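Local structure of SPI-1 type 3 secretion system secretin (Salmonella enterica subsp. enterica serovar Typhimurium, 4G08) at residues Tyr74-Gly77 against Gln78-Tyr81; Met139-Asn142 against Ala143-Met147. The protein forms a ring-shaped outer-membrane pore of the type III secretion system, through which Salmonella injects effector proteins into host cells. All coordinates share one frame; numbering follows the deposited sequence.

Both contacts are local, each lying in one unbroken run of chain, but they belong to different domains of the periplasmic part of this secretin. Contact 1 is the tip of a beta hairpin in the N0 domain; contact 2 is the middle of helix 134-150 in the domain that follows. Their centres are about 18 Å apart, yet they meet at one point, where Tyr74 OH lies 4.0 Å from Met139 CE. There the flexible, unbranched thioether of Met139 packs against the phenol end of Tyr74, whose hydroxyl hydrogen-bonds to the carbonyl of Leu112. With Tyr74 and Tyr81 also touching Val135, the hairpin of contact 1 packs on the helix that carries contact 2.

Contact 1 (Tyr74-Gly77 against Gln78-Tyr81); sequences YFDG and QAIY
Asp76 meets Gln78, Ala79 and Tyr81 through both of its carboxylate oxygens. Atom OD1 accepts two backbone bonds, from Gln78 N and Ala79 N, each at 2.8 Å; the two amides approach from opposite faces of the carboxylate plane. Gln78 N comes nearly along the C-O axis, whereas Ala79 N sits on the syn side. The other oxygen, OD2, takes the phenol of Tyr81 from above the carboxylate plane, OH to OD2 3.0 Å. A water bridges OD2 to Gln78 OE1. A short acid suits this place, because its carboxylate can reach the amides of its own turn: CG lies between the backbone N and the carbonyl carbon (chi1 72°), which carries the group over them. Bonds to both oxygens, two on OD1 and that of Tyr81 OH on OD2, hold the carboxylate's rotation, and the donors around it probably stabilise its negative charge.

Backbone bonds close the hairpin beneath it. Tyr81 N donates to Tyr74 O at 2.8 Å, with Tyr74 N returning a bond to Tyr81 O; nearer the tip, Asp76 N reaches Ala79 O at 3.1 Å. Gly77 suits the bend because a side chain at its positive phi (99°) would collide with the preceding carbonyl.

Across the two strands, Phe75 and Ile80, a non-hydrogen-bonded pair on one face of the sheet, supply the apolar contact: Phe75 CD1 lies 3.6 Å from Ile80 CG1. The Phe75 ring reaches forward along the turn, with Gly77 N 3.5 Å from its plane and over its centre. On the opposite face Tyr74 and Tyr81 pack as well, both on Val135 of helix 134-150.

The whole is an antiparallel beta hairpin joining strands 71-75 and 80-84 of the N0 domain, its turn held by an Asx turn at Asp76.

Contact 2 (Met139-Asn142 against Ala143-Met147); sequences MVVN and AATMM
Thr145 and Val141, one helical turn apart, meet through the Val141 carbonyl, which accepts two bonds. Thr145 N gives the regular helical one at 2.9 Å, and Thr145 OG1 adds a second at 2.8 Å, donating from above the carbonyl plane on the face opposite the amide. With OG1 beside the backbone N (chi1 -54°), the hydroxyl turns back along the helix to that oxygen, so this exposed threonine satisfies its polar group within its own helix. The Val141 and Thr145 side chains lie side by side, with Val141 CG1 4.1 Å from Thr145 OG1, while Val141 itself rests on Val93.

The packed side carries Ala143 and the buried Ala144, whose CB atoms sit close to Met139 O and Val140 O one turn back, as in any alpha helix. Its tightness comes from other elements, which the bare methyl groups let in close: Phe103 of helix 100-109 touches both alanines, and Val93 and Leu95 reach Ala144.

Around the exposed side the packing is looser. Met146 N bonds to Asn142 O, but the two side chains merely run alongside each other, and since both are modelled in two conformers, their contact is doubtful.

Regular i to i+4 bonding marks an alpha helix, here the second helix of a beta-alpha-beta-beta-alpha domain whose two helices fold against three strands, as in the ring-building motif.

Contact 1 (Tyr74-Gly77 against Gln78-Tyr81)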
# COMPACT_ATOMS: atom_id res chain seq x y z
N TYR A 74 1.01 0.78 -3.12
CA TYR A 74 -0.08 1.60 -2.63
C TYR A 74 -0.27 2.79 -3.56
O TYR A 74 0.70 3.39 -4.01
CB TYR A 74 0.26 2.09 -1.22
CG TYR A 74 -0.85 2.85 -0.55
CD1 TYR A 74 -2.10 2.28 -0.38
CD2 TYR A 74 -0.67 4.17 -0.17
CE1 TYR A 74 -3.12 2.98 0.23
CE2 TYR A 74 -1.69 4.89 0.41
CZ TYR A 74 -2.92 4.30 0.58
OH TYR A 74 -3.97 5.04 1.08
N PHE A 75 -1.52 3.07 -3.91
CA PHE A 75 -1.87 4.31 -4.60
C PHE A 75 -2.59 5.20 -3.61
O PHE A 75 -3.60 4.79 -3.04
CB PHE A 75 -2.79 3.99 -5.77
CG PHE A 75 -3.37 5.21 -6.43
CD1 PHE A 75 -2.55 6.15 -7.03
CD2 PHE A 75 -4.74 5.34 -6.56
CE1 PHE A 75 -3.09 7.25 -7.66
CE2 PHE A 75 -5.28 6.44 -7.19
CZ PHE A 75 -4.46 7.39 -7.74
N ASP A 76 -2.04 6.38 -3.33
CA ASP A 76 -2.59 7.23 -2.28
C ASP A 76 -3.52 8.30 -2.84
O ASP A 76 -4.01 9.17 -2.11
CB ASP A 76 -1.48 7.87 -1.44
CG ASP A 76 -0.74 8.95 -2.19
OD1 ASP A 76 -1.03 9.15 -3.39
OD2 ASP A 76 0.15 9.59 -1.58
N GLY A 77 -3.84 8.16 -4.12
CA GLY A 77 -4.71 9.08 -4.83
C GLY A 77 -3.95 10.09 -5.66
O GLY A 77 -4.48 10.64 -6.63
N GLN A 78 -2.67 10.26 -5.35
CA GLN A 78 -1.84 11.21 -6.08
C GLN A 78 -0.55 10.61 -6.61
O GLN A 78 0.10 11.18 -7.48
CB GLN A 78 -1.51 12.41 -5.21
CG GLN A 78 -2.74 13.19 -4.81
CD GLN A 78 -3.28 12.75 -3.47
OE1 GLN A 78 -2.53 12.33 -2.59
NE2 GLN A 78 -4.59 12.79 -3.33
N ALA A 79 -0.11 9.51 -6.00
CA ALA A 79 1.13 8.87 -6.38
C ALA A 79 1.08 7.39 -6.07
O ALA A 79 0.32 6.96 -5.20
CB ALA A 79 2.30 9.52 -5.66
N ILE A 80 1.87 6.61 -6.80
CA ILE A 80 1.95 5.17 -6.59
C ILE A 80 3.28 4.82 -5.95
O ILE A 80 4.34 5.25 -6.42
CB ILE A 80 1.80 4.40 -7.92
CG1 ILE A 80 0.43 4.67 -8.53
CG2 ILE A 80 2.01 2.91 -7.70
CD1 ILE A 80 0.23 4.04 -9.89
N TYR A 81 3.24 4.08 -4.86
CA TYR A 81 4.43 3.69 -4.12
C TYR A 81 4.64 2.20 -4.26
O TYR A 81 3.77 1.45 -4.06
CB TYR A 81 4.34 4.06 -2.63
CG TYR A 81 4.06 5.51 -2.36
CD1 TYR A 81 2.79 6.01 -2.51
CD2 TYR A 81 5.02 6.36 -1.91
CE1 TYR A 81 2.52 7.28 -2.28
CE2 TYR A 81 4.73 7.66 -1.66
CZ TYR A 81 3.48 8.11 -1.85
OH TYR A 81 3.12 9.40 -1.61
O HOH W 1 0.59 11.92 -2.47

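Contact 2 (Met139-Asn142 against Ala143-Met147)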
# COMPACT_ATOMS: atom_id res chain seq x y z
N MET A 139 -0.24 6.01 7.60
CA MET A 139 -1.55 6.61 7.54
C MET A 139 -2.50 5.92 8.51
O MET A 139 -3.25 6.58 9.22
CB MET A 139 -2.08 6.50 6.12
CG MET A 139 -3.39 7.24 5.87
SD MET A 139 -4.83 6.20 6.16
CE MET A 139 -4.43 4.86 5.06
N VAL A 140 -2.48 4.60 8.56
CA VAL A 140 -3.45 3.90 9.39
C VAL A 140 -3.22 4.20 10.86
O VAL A 140 -4.15 4.48 11.61
CB VAL A 140 -3.42 2.38 9.17
CG1 VAL A 140 -4.26 1.71 10.23
CG2 VAL A 140 -3.93 2.03 7.79
N VAL A 141 -1.95 4.20 11.24
CA VAL A 141 -1.57 4.53 12.60
C VAL A 141 -1.96 5.96 12.96
O VAL A 141 -2.51 6.20 14.03
CB VAL A 141 -0.07 4.36 12.76
CG1 VAL A 141 0.39 4.94 14.08
CG2 VAL A 141 0.29 2.89 12.66
N ASN A 142 -1.64 6.92 12.09
CA ASN A 142 -2.06 8.28 12.37
C ASN A 142 -3.57 8.37 12.49
O ASN A 142 -4.07 9.07 13.36
CB ASN A 142 -1.56 9.28 11.34
CG ASN A 142 -2.02 10.70 11.63
OD1 ASN A 142 -1.74 11.25 12.70
ND2 ASN A 142 -2.85 11.24 10.75
N ALA A 143 -4.29 7.74 11.58
CA ALA A 143 -5.74 7.86 11.61
C ALA A 143 -6.30 7.29 12.90
O ALA A 143 -7.17 7.89 13.52
CB ALA A 143 -6.36 7.17 10.41
N ALA A 144 -5.77 6.15 13.33
CA ALA A 144 -6.25 5.53 14.55
C ALA A 144 -5.92 6.40 15.76
O ALA A 144 -6.73 6.54 16.67
CB ALA A 144 -5.65 4.15 14.72
N THR A 145 -4.75 7.03 15.74
CA THR A 145 -4.35 7.86 16.86
C THR A 145 -5.20 9.12 16.98
O THR A 145 -5.68 9.44 18.06
CB THR A 145 -2.87 8.25 16.77
OG1 THR A 145 -2.07 7.07 16.64
CG2 THR A 145 -2.45 9.00 18.02
N MET A 146 -5.47 9.75 15.85
CA MET A 146 -6.35 10.92 15.83
C MET A 146 -7.75 10.52 16.28
O MET A 146 -8.35 11.21 17.11
CB MET A 146 -6.40 11.54 14.43
CG MET A 146 -5.14 12.29 14.04
SD MET A 146 -4.45 13.40 15.29
CE MET A 146 -5.92 14.12 16.02
N MET A 147 -8.29 9.45 15.71
CA MET A 147 -9.65 9.08 16.02
C MET A 147 -9.83 8.64 17.47
O MET A 147 -10.89 8.88 18.07
CB MET A 147 -10.15 7.99 15.09
CG MET A 147 -11.65 7.81 15.20
SD MET A 147 -12.42 6.86 13.88
CE MET A 147 -12.24 8.00 12.52